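Local coordinates for protein nourseothricin acetyltransferase (Streptomyces noursei, PDB 5C82) that probably transfers an acetyl group from acetyl-CoA to the streptothricin-class antibiotic nourseothricin, giving its host resistance to the drug, at residues E21-L26 with T81-G86; F45-V50 with C165-A170; A125-A130 with G140-E145; P152-Y157 with L183-P188. The protein carries 1 engineered substitution. All coordinates share one frame; numbering follows the deposited sequence.

Contact 1 (E21-L26 with T81-G86)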
# COMPACT_ATOMS: atom_id res chain seq x y z
N GLU A 21 -15.40 -1.13 -23.27
CA GLU A 21 -14.62 -1.76 -24.33
C GLU A 21 -13.40 -0.94 -24.73
O GLU A 21 -12.31 -1.50 -24.86
CB GLU A 21 -15.47 -2.05 -25.56
CG GLU A 21 -16.34 -3.30 -25.41
CD GLU A 21 -16.80 -3.93 -26.70
OE1 GLU A 21 -17.33 -3.21 -27.57
OE2 GLU A 21 -16.65 -5.17 -26.83
N ALA A 22 -13.60 0.38 -24.97
CA ALA A 22 -12.53 1.29 -25.38
C ALA A 22 -11.46 1.40 -24.28
O ALA A 22 -10.28 1.39 -24.59
CB ALA A 22 -13.10 2.65 -25.74
N ILE A 23 -11.89 1.42 -23.01
CA ILE A 23 -11.01 1.49 -21.84
C ILE A 23 -10.08 0.26 -21.80
O ILE A 23 -8.85 0.42 -21.73
CB ILE A 23 -11.82 1.72 -20.53
CG1 ILE A 23 -12.40 3.17 -20.52
CG2 ILE A 23 -10.96 1.47 -19.27
CD1 ILE A 23 -13.49 3.47 -19.49
N GLU A 24 -10.69 -0.95 -21.92
CA GLU A 24 -10.04 -2.27 -21.97
C GLU A 24 -9.03 -2.34 -23.13
O GLU A 24 -7.88 -2.69 -22.90
CB GLU A 24 -11.11 -3.37 -22.16
CG GLU A 24 -11.46 -4.15 -20.91
CD GLU A 24 -12.74 -4.97 -20.97
OE1 GLU A 24 -12.95 -5.67 -21.99
OE2 GLU A 24 -13.52 -4.92 -19.99
N ALA A 25 -9.46 -1.97 -24.35
CA ALA A 25 -8.68 -1.99 -25.59
C ALA A 25 -7.53 -1.01 -25.65
O ALA A 25 -6.62 -1.21 -26.47
CB ALA A 25 -9.59 -1.75 -26.78
N LEU A 26 -7.58 0.09 -24.87
CA LEU A 26 -6.54 1.11 -24.91
C LEU A 26 -5.19 0.50 -24.54
O LEU A 26 -5.07 -0.27 -23.58
CB LEU A 26 -6.90 2.32 -24.02
CG LEU A 26 -5.95 3.54 -24.07
CD1 LEU A 26 -6.73 4.84 -24.01
CD2 LEU A 26 -4.93 3.48 -22.95
N THR A 81 -14.27 7.44 -12.80
CA THR A 81 -13.43 7.29 -13.98
C THR A 81 -13.68 8.47 -14.92
O THR A 81 -14.82 8.75 -15.27
CB THR A 81 -13.69 5.94 -14.71
OG1 THR A 81 -13.43 4.86 -13.83
CG2 THR A 81 -12.84 5.78 -15.99
N PHE A 82 -12.60 9.14 -15.34
CA PHE A 82 -12.65 10.22 -16.31
C PHE A 82 -12.01 9.75 -17.61
O PHE A 82 -10.96 9.12 -17.58
CB PHE A 82 -11.96 11.49 -15.80
CG PHE A 82 -12.57 12.03 -14.54
CD1 PHE A 82 -13.74 12.79 -14.58
CD2 PHE A 82 -11.92 11.87 -13.31
CE1 PHE A 82 -14.29 13.30 -13.41
CE2 PHE A 82 -12.48 12.39 -12.14
CZ PHE A 82 -13.65 13.12 -12.20
N VAL A 83 -12.66 10.04 -18.74
CA VAL A 83 -12.18 9.64 -20.07
C VAL A 83 -11.86 10.88 -20.88
O VAL A 83 -12.50 11.91 -20.69
CB VAL A 83 -13.19 8.72 -20.82
CG1 VAL A 83 -13.25 7.32 -20.21
CG2 VAL A 83 -14.59 9.35 -20.92
N ALA A 84 -10.93 10.75 -21.80
CA ALA A 84 -10.53 11.79 -22.76
C ALA A 84 -10.66 11.22 -24.16
O ALA A 84 -10.08 10.16 -24.45
CB ALA A 84 -9.08 12.22 -22.52
N TYR A 85 -11.46 11.86 -25.01
CA TYR A 85 -11.67 11.42 -26.40
C TYR A 85 -11.09 12.42 -27.38
O TYR A 85 -11.25 13.63 -27.21
CB TYR A 85 -13.17 11.18 -26.69
CG TYR A 85 -13.66 9.82 -26.24
CD1 TYR A 85 -14.15 9.63 -24.95
CD2 TYR A 85 -13.65 8.73 -27.10
CE1 TYR A 85 -14.58 8.37 -24.52
CE2 TYR A 85 -14.09 7.47 -26.69
CZ TYR A 85 -14.55 7.30 -25.40
OH TYR A 85 -14.99 6.06 -24.98
N GLY A 86 -10.44 11.92 -28.41
CA GLY A 86 -9.89 12.74 -29.48
C GLY A 86 -10.94 13.12 -30.50
O GLY A 86 -12.09 12.68 -30.39

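Contact 2 (F45-V50 with C165-A170)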
# COMPACT_ATOMS: atom_id res chain seq x y z
N PHE A 45 15.92 1.86 1.46
CA PHE A 45 15.92 1.60 0.03
C PHE A 45 16.47 2.75 -0.73
O PHE A 45 16.24 3.89 -0.35
CB PHE A 45 14.49 1.31 -0.49
CG PHE A 45 13.79 0.19 0.24
CD1 PHE A 45 13.98 -1.13 -0.14
CD2 PHE A 45 12.96 0.46 1.33
CE1 PHE A 45 13.38 -2.17 0.57
CE2 PHE A 45 12.34 -0.58 2.02
CZ PHE A 45 12.55 -1.89 1.64
N THR A 46 17.13 2.45 -1.83
CA THR A 46 17.65 3.46 -2.74
C THR A 46 17.16 3.17 -4.16
O THR A 46 17.03 2.01 -4.56
CB THR A 46 19.17 3.66 -2.59
OG1 THR A 46 19.54 4.79 -3.38
CG2 THR A 46 19.98 2.47 -3.03
N LEU A 47 16.89 4.23 -4.91
CA LEU A 47 16.43 4.18 -6.29
C LEU A 47 17.45 4.88 -7.14
O LEU A 47 17.90 5.96 -6.79
CB LEU A 47 15.07 4.91 -6.46
CG LEU A 47 13.79 4.13 -6.20
CD1 LEU A 47 13.61 3.81 -4.69
CD2 LEU A 47 12.61 4.93 -6.67
N ARG A 48 17.81 4.27 -8.25
CA ARG A 48 18.76 4.86 -9.19
C ARG A 48 18.29 4.54 -10.58
O ARG A 48 18.06 3.37 -10.89
CB ARG A 48 20.17 4.28 -8.96
CG ARG A 48 21.27 5.01 -9.73
CD ARG A 48 22.68 4.58 -9.30
NE ARG A 48 22.89 3.14 -9.41
CZ ARG A 48 23.62 2.55 -10.35
NH1 ARG A 48 24.25 3.27 -11.27
NH2 ARG A 48 23.75 1.22 -10.37
N GLU A 49 18.14 5.56 -11.41
CA GLU A 49 17.78 5.40 -12.82
C GLU A 49 19.01 4.86 -13.58
O GLU A 49 20.09 5.44 -13.51
CB GLU A 49 17.32 6.72 -13.43
CG GLU A 49 16.59 6.50 -14.75
CD GLU A 49 15.99 7.75 -15.35
OE1 GLU A 49 16.16 8.84 -14.75
OE2 GLU A 49 15.33 7.65 -16.40
N VAL A 50 18.84 3.70 -14.20
CA VAL A 50 19.88 3.00 -14.93
C VAL A 50 19.49 2.75 -16.38
O VAL A 50 18.32 2.44 -16.65
CB VAL A 50 20.31 1.67 -14.23
CG1 VAL A 50 21.12 1.92 -12.94
CG2 VAL A 50 19.12 0.76 -13.95
N CYS A 165 6.89 8.86 -2.21
CA CYS A 165 6.44 8.86 -0.82
C CYS A 165 6.58 7.48 -0.18
O CYS A 165 6.30 7.30 0.99
CB CYS A 165 5.03 9.41 -0.70
SG CYS A 165 3.75 8.30 -1.33
N GLY A 166 7.01 6.51 -0.97
CA GLY A 166 7.20 5.16 -0.50
C GLY A 166 7.34 4.19 -1.64
O GLY A 166 7.51 4.59 -2.80
N LEU A 167 7.27 2.89 -1.30
CA LEU A 167 7.40 1.78 -2.24
C LEU A 167 6.97 0.47 -1.58
O LEU A 167 6.89 0.41 -0.36
CB LEU A 167 8.85 1.66 -2.79
CG LEU A 167 9.97 1.10 -1.87
CD1 LEU A 167 11.15 0.65 -2.67
CD2 LEU A 167 10.51 2.15 -0.95
N ASP A 168 6.73 -0.56 -2.39
CA ASP A 168 6.47 -1.93 -1.93
C ASP A 168 7.17 -2.88 -2.89
O ASP A 168 6.67 -3.14 -3.99
CB ASP A 168 4.97 -2.26 -1.76
CG ASP A 168 4.70 -3.63 -1.08
OD1 ASP A 168 5.66 -4.44 -0.93
OD2 ASP A 168 3.56 -3.88 -0.72
N THR A 169 8.30 -3.45 -2.45
CA THR A 169 9.11 -4.37 -3.26
C THR A 169 8.48 -5.74 -3.44
O THR A 169 8.96 -6.54 -4.25
CB THR A 169 10.54 -4.51 -2.64
OG1 THR A 169 10.43 -5.08 -1.35
CG2 THR A 169 11.30 -3.18 -2.58
N ALA A 170 7.45 -6.03 -2.65
CA ALA A 170 6.80 -7.33 -2.63
C ALA A 170 5.45 -7.36 -3.36
O ALA A 170 4.92 -8.44 -3.56
CB ALA A 170 6.64 -7.78 -1.18

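Contact 3 (A125-A130 with G140-E145)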
# COMPACT_ATOMS: atom_id res chain seq x y z
N ALA A 125 -4.20 16.78 -18.19
CA ALA A 125 -5.59 17.19 -18.09
C ALA A 125 -6.38 16.17 -17.27
O ALA A 125 -7.14 16.57 -16.38
CB ALA A 125 -6.20 17.35 -19.48
N LEU A 126 -6.17 14.86 -17.50
CA LEU A 126 -6.85 13.80 -16.71
C LEU A 126 -6.50 13.87 -15.22
O LEU A 126 -7.37 13.70 -14.37
CB LEU A 126 -6.58 12.38 -17.24
CG LEU A 126 -7.18 12.01 -18.59
CD1 LEU A 126 -6.52 10.75 -19.13
CD2 LEU A 126 -8.70 11.85 -18.52
N MSE A 127 -5.21 14.15 -14.91
CA MSE A 127 -4.69 14.29 -13.54
C MSE A 127 -5.26 15.57 -12.89
O MSE A 127 -5.50 15.58 -11.68
CB MSE A 127 -3.15 14.28 -13.52
CG MSE A 127 -2.59 14.09 -12.11
SE MSE A 127 -3.09 12.33 -11.37
CE MSE A 127 -1.71 11.24 -12.14
N GLY A 128 -5.50 16.60 -13.71
CA GLY A 128 -6.13 17.84 -13.26
C GLY A 128 -7.58 17.56 -12.87
O GLY A 128 -8.05 18.03 -11.84
N LEU A 129 -8.28 16.74 -13.68
CA LEU A 129 -9.67 16.32 -13.43
C LEU A 129 -9.74 15.48 -12.14
O LEU A 129 -10.65 15.67 -11.34
CB LEU A 129 -10.22 15.53 -14.62
CG LEU A 129 -10.61 16.34 -15.88
CD1 LEU A 129 -11.09 15.40 -16.98
CD2 LEU A 129 -11.72 17.38 -15.60
N ALA A 130 -8.71 14.61 -11.93
CA ALA A 130 -8.54 13.82 -10.71
C ALA A 130 -8.35 14.77 -9.52
O ALA A 130 -8.96 14.55 -8.47
CB ALA A 130 -7.33 12.89 -10.84
N GLY A 140 -6.66 15.59 1.31
CA GLY A 140 -5.46 16.28 1.74
C GLY A 140 -4.32 16.00 0.77
O GLY A 140 -3.36 16.79 0.69
N HIS A 141 -4.41 14.87 0.02
CA HIS A 141 -3.40 14.49 -0.97
C HIS A 141 -3.90 13.51 -2.05
O HIS A 141 -4.92 12.83 -1.90
CB HIS A 141 -2.10 13.95 -0.28
CG HIS A 141 -2.22 12.57 0.31
ND1 HIS A 141 -2.76 12.37 1.57
CD2 HIS A 141 -1.85 11.37 -0.20
CE1 HIS A 141 -2.69 11.07 1.80
NE2 HIS A 141 -2.16 10.42 0.75
N LEU A 142 -3.15 13.45 -3.15
CA LEU A 142 -3.35 12.52 -4.26
C LEU A 142 -2.24 11.51 -4.16
O LEU A 142 -1.14 11.83 -3.72
CB LEU A 142 -3.31 13.23 -5.61
CG LEU A 142 -4.61 13.90 -6.05
CD1 LEU A 142 -4.69 15.30 -5.50
CD2 LEU A 142 -4.70 13.93 -7.59
N TRP A 143 -2.53 10.28 -4.51
CA TRP A 143 -1.56 9.21 -4.36
C TRP A 143 -1.60 8.29 -5.56
O TRP A 143 -2.66 8.05 -6.11
CB TRP A 143 -1.89 8.42 -3.07
CG TRP A 143 -0.98 7.28 -2.74
CD1 TRP A 143 0.12 7.31 -1.93
CD2 TRP A 143 -1.11 5.91 -3.19
NE1 TRP A 143 0.67 6.05 -1.82
CE2 TRP A 143 -0.05 5.17 -2.60
CE3 TRP A 143 -1.99 5.25 -4.06
CZ2 TRP A 143 0.10 3.79 -2.79
CZ3 TRP A 143 -1.83 3.88 -4.27
CH2 TRP A 143 -0.82 3.16 -3.61
N LEU A 144 -0.44 7.73 -5.93
CA LEU A 144 -0.43 6.75 -7.02
C LEU A 144 0.67 5.72 -6.82
O LEU A 144 1.64 5.93 -6.10
CB LEU A 144 -0.36 7.41 -8.42
CG LEU A 144 0.90 8.23 -8.77
CD1 LEU A 144 2.04 7.31 -9.31
CD2 LEU A 144 0.57 9.32 -9.77
N GLU A 145 0.51 4.62 -7.53
CA GLU A 145 1.44 3.52 -7.60
C GLU A 145 1.92 3.49 -9.04
O GLU A 145 1.13 3.75 -9.95
CB GLU A 145 0.71 2.23 -7.25
CG GLU A 145 1.60 1.01 -7.17
CD GLU A 145 1.47 0.16 -8.40
OE1 GLU A 145 0.49 -0.63 -8.49
OE2 GLU A 145 2.32 0.31 -9.31

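Contact 4 (P152-Y157 with L183-P188)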
# COMPACT_ATOMS: atom_id res chain seq x y z
N PRO A 152 9.47 6.64 -17.85
CA PRO A 152 8.75 7.80 -18.42
C PRO A 152 7.53 8.31 -17.64
O PRO A 152 7.27 9.50 -17.64
CB PRO A 152 8.33 7.31 -19.82
CG PRO A 152 9.29 6.15 -20.13
CD PRO A 152 9.42 5.49 -18.79
N ALA A 153 6.74 7.41 -17.02
CA ALA A 153 5.59 7.83 -16.22
C ALA A 153 6.11 8.44 -14.95
O ALA A 153 5.56 9.45 -14.52
CB ALA A 153 4.69 6.65 -15.90
N ILE A 154 7.19 7.87 -14.37
CA ILE A 154 7.82 8.36 -13.14
C ILE A 154 8.27 9.81 -13.33
O ILE A 154 7.92 10.67 -12.53
CB ILE A 154 8.94 7.42 -12.60
CG1 ILE A 154 8.34 6.09 -12.10
CG2 ILE A 154 9.75 8.10 -11.49
CD1 ILE A 154 9.30 4.89 -12.08
N HIS A 155 8.99 10.07 -14.43
CA HIS A 155 9.44 11.42 -14.76
C HIS A 155 8.26 12.33 -15.05
O HIS A 155 8.25 13.46 -14.56
CB HIS A 155 10.42 11.39 -15.95
CG HIS A 155 11.83 11.07 -15.54
ND1 HIS A 155 12.59 11.97 -14.81
CD2 HIS A 155 12.59 10.00 -15.84
CE1 HIS A 155 13.78 11.41 -14.67
NE2 HIS A 155 13.83 10.23 -15.28
N ALA A 156 7.20 11.81 -15.75
CA ALA A 156 5.99 12.61 -16.05
C ALA A 156 5.23 13.02 -14.76
O ALA A 156 4.75 14.15 -14.66
CB ALA A 156 5.07 11.85 -17.00
N TYR A 157 5.17 12.10 -13.75
CA TYR A 157 4.51 12.33 -12.46
C TYR A 157 5.26 13.36 -11.67
O TYR A 157 4.63 14.19 -11.01
CB TYR A 157 4.41 11.03 -11.64
CG TYR A 157 3.48 10.01 -12.25
CD1 TYR A 157 2.33 10.41 -12.94
CD2 TYR A 157 3.74 8.65 -12.15
CE1 TYR A 157 1.50 9.48 -13.56
CE2 TYR A 157 2.92 7.71 -12.78
CZ TYR A 157 1.79 8.13 -13.47
OH TYR A 157 0.96 7.20 -14.02
N LEU A 183 6.28 1.56 -6.87
CA LEU A 183 6.76 2.83 -6.33
C LEU A 183 5.55 3.69 -6.03
O LEU A 183 4.60 3.74 -6.83
CB LEU A 183 7.74 3.57 -7.27
CG LEU A 183 8.99 2.82 -7.76
CD1 LEU A 183 9.82 3.74 -8.64
CD2 LEU A 183 9.85 2.23 -6.58
N TYR A 184 5.59 4.35 -4.87
CA TYR A 184 4.49 5.19 -4.40
C TYR A 184 4.83 6.67 -4.49
O TYR A 184 5.93 7.07 -4.13
CB TYR A 184 4.06 4.77 -2.99
CG TYR A 184 3.60 3.32 -2.90
CD1 TYR A 184 2.92 2.72 -3.95
CD2 TYR A 184 3.73 2.60 -1.71
CE1 TYR A 184 2.44 1.42 -3.85
CE2 TYR A 184 3.26 1.28 -1.61
CZ TYR A 184 2.63 0.70 -2.69
OH TYR A 184 2.13 -0.58 -2.61
N MSE A 185 3.91 7.47 -5.08
CA MSE A 185 4.14 8.91 -5.23
C MSE A 185 2.92 9.68 -4.77
O MSE A 185 1.78 9.24 -4.96
CB MSE A 185 4.53 9.30 -6.67
CG MSE A 185 5.74 8.51 -7.22
SE MSE A 185 6.23 9.05 -9.00
CE MSE A 185 7.14 10.82 -8.56
N SER A 186 3.15 10.81 -4.13
CA SER A 186 2.05 11.60 -3.64
C SER A 186 2.23 13.08 -3.94
O SER A 186 3.34 13.54 -4.19
CB SER A 186 1.83 11.39 -2.14
OG SER A 186 2.94 11.88 -1.41
N MSE A 187 1.11 13.80 -3.88
CA MSE A 187 1.06 15.24 -4.06
C MSE A 187 0.06 15.79 -3.07
O MSE A 187 -1.06 15.26 -3.06
CB MSE A 187 0.55 15.53 -5.48
CG MSE A 187 0.69 16.93 -5.87
SE MSE A 187 0.03 17.15 -7.66
CE MSE A 187 -1.91 17.16 -7.36
N PRO A 188 0.36 16.87 -2.30
CA PRO A 188 -0.69 17.48 -1.46
C PRO A 188 -1.78 18.07 -2.38
O PRO A 188 -1.48 18.53 -3.49
CB PRO A 188 0.05 18.59 -0.70
CG PRO A 188 1.26 18.88 -1.47
CD PRO A 188 1.62 17.63 -2.23

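Contact 1 (E21-L26 with T81-G86)
Ile23 and Val83 meet with their side chains crossed at about a right angle, CD1 of Ile23 lying 3.9 Å from CG1 of Val83. The isoleucine reaches this far because CG1 stands anti to its carbonyl carbon (chi1 -70°) and the chain then runs on nearly straight to CD1. That same methyl lies 4.2 Å from CG2 of Thr81, so a single branch end bears on two residues that point toward the helix from one face of the strand. One residue earlier on the helix, the methyl of Ala22 faces the far end of a much longer side chain: its CB sits 4.0 Å from OH of Tyr85, meeting the hydroxyl rather than the ring. This OH is hydrogen-bonded to OD1 of Asp19, just ahead of the helix, which ties the tyrosine to the helix start. The arrangement illustrates how the GNAT fold carries its first helix across the N-terminal half of the central sheet. Helix 21-25 runs nearly square to strand 81-85, at 81°, with the two axes 11.0 Å apart at closest approach. Leu91 of the adjoining strand touches Ile23, Val83 and Tyr85, widening the apolar patch under the helix. On the other side of the strand, Phe82 and Ala84 pack against helix 122-137.

Contact 2 (F45-V50 with C165-A170)
Phe45 and Leu167 dominate the apolar part of this contact, each pointing toward the other from strands that are not paired with one another. The two methyls of the leucine straddle the root of the aromatic side chain: CD2 approaches CD2 of Phe45 at 3.7 Å, while CD1 lies 4.0 Å from CG of Phe45. With chi1 at 74°, CG of Leu167 lies between the backbone N and the carbonyl carbon, and both methyls reach the phenylalanine. Farther along the ring, CG2 of Thr169 comes obliquely to within 3.9 Å of CE1 of Phe45. Leu47 adds a looser touch, its CD1 4.5 Å from CD1 of Leu167, and it also rests on Leu183.

Polar bonding shapes the 165-170 segment itself. OD1 of Asp168 accepts a hydrogen bond from the backbone N of Ala170, 2.9 Å away and above the carboxylate plane, closing an Asx turn where the strand ends. OD2 of Asp168 forms a salt bridge to Arg105 of the second subunit, so one carboxylate serves both the turn and the interface. The hydroxyl OG1 of Thr169, whose methyl serves the ring, is hydrogen-bonded to the carbonyl O of Cys165 of the second subunit.

In the backbone, Cys165 and Gly166 both face Tyr184 in a classic beta bulge. Phe45 and Thr46 pair antiparallel with the second subunit, as do Gly166, Leu167 and Asp168. The result is a GNAT dimer whose sheet runs on across the interface through its outermost strand, 163-168.

Contact 3 (A125-A130 with G140-E145)
Helix 125-130 crosses over strand 141-145 at 130° between their directions, the axes approaching to 11.0 Å and the CA atoms of Ala130 and Leu142 to 8.4 Å. Four side chains, two from each segment, meet across that gap. Met127, a selenomethionine here, leaves the helix with CG anti to the backbone N (chi1 -166°) and then bends at both following torsions, which swings its end toward the sheet. Its CE lies 3.8 Å from CD2 of Leu144, the two side chains meeting at about a right angle, and its SE is 4.4 Å from CD2 of Leu142. One turn on, the short Ala130 points toward the strand and sets its CB 4.3 Å from the same CD2 of Leu142, which thus sits against two successive turns of the helix. The unit is a beta-alpha-beta crossover of the GNAT core: strand 105-113 leads through helix 122-137 into strand 141-147, and Val108 of the first strand touches both Met127 and Leu144. Every touching residue is buried, and the meeting groups are methyls, a selenium and a small CB, so these two segments are joined by apolar packing, without directional polar bonds.

Contact 4 (P152-Y157 with L183-P188)
Helix 152-157 runs almost along strand 183-188, with Tyr157 and Met185 8.0 Å apart at their CA atoms, the axes 10.6 Å apart and their directions only 17° from parallel. This is the usual alignment of alpha/beta packing, and it places the last helix of the GNAT fold on the C-terminal half of the sheet, above the strand that lies between 141-147 and 163-168.

Met185, present as selenomethionine, projects from the strand toward the helix and occupies the space between Ile154 and Tyr157. Its selenium makes a Met-aromatic contact from the ring edge: SE is 5.3 Å from the centroid of the Tyr157 ring and 76° off the ring normal. The selenium also presses on the root of that side chain, 3.8 Å from CB of Tyr157. The methionine chain runs straight as far as SE and bends only at its last torsion, which turns the methyl toward the carbonyl of Ile154. Ile154 works on two neighbours: CG2 is 4.4 Å from SE of Met185, while CD1, at the end of the other branch, meets CD1 of Leu183 at 3.7 Å with the two side chains roughly perpendicular.

The Tyr157 side chain also touches Leu144 and Met127, and it comes within about 3 Å of a bound tartaric acid, probably a crystallisation additive that may mark a pocket. His155, on the side of the helix turned from the strand, is hydrogen-bonded to Glu49. At the helix backbone, the CE methyl of Met185 ends 4.0 Å from O of Ile154.

Contacts 3 and 4 form the buried core, where neighbouring strands 141-147 and 182-188 carry helices 122-137 and 151-158 on one face of the main sheet; backbone bonds from Leu142 N to Met187 O and from Leu144 N to Met185 O join them. Contact 1 lies at the surface on the other face, yet its strand touches Leu126 of contact 3. Contact 2 is partly buried; its strand 163-168 lies next to strand 182-188 of contact 4, with Cys165 N bonded to Tyr184 O. All four are apolar across their segments. Methionines, here as selenomethionine, join leucine and isoleucine in the core pair, and while contact 2 bonds to the second subunit, contacts 3 and 4 only pack against it.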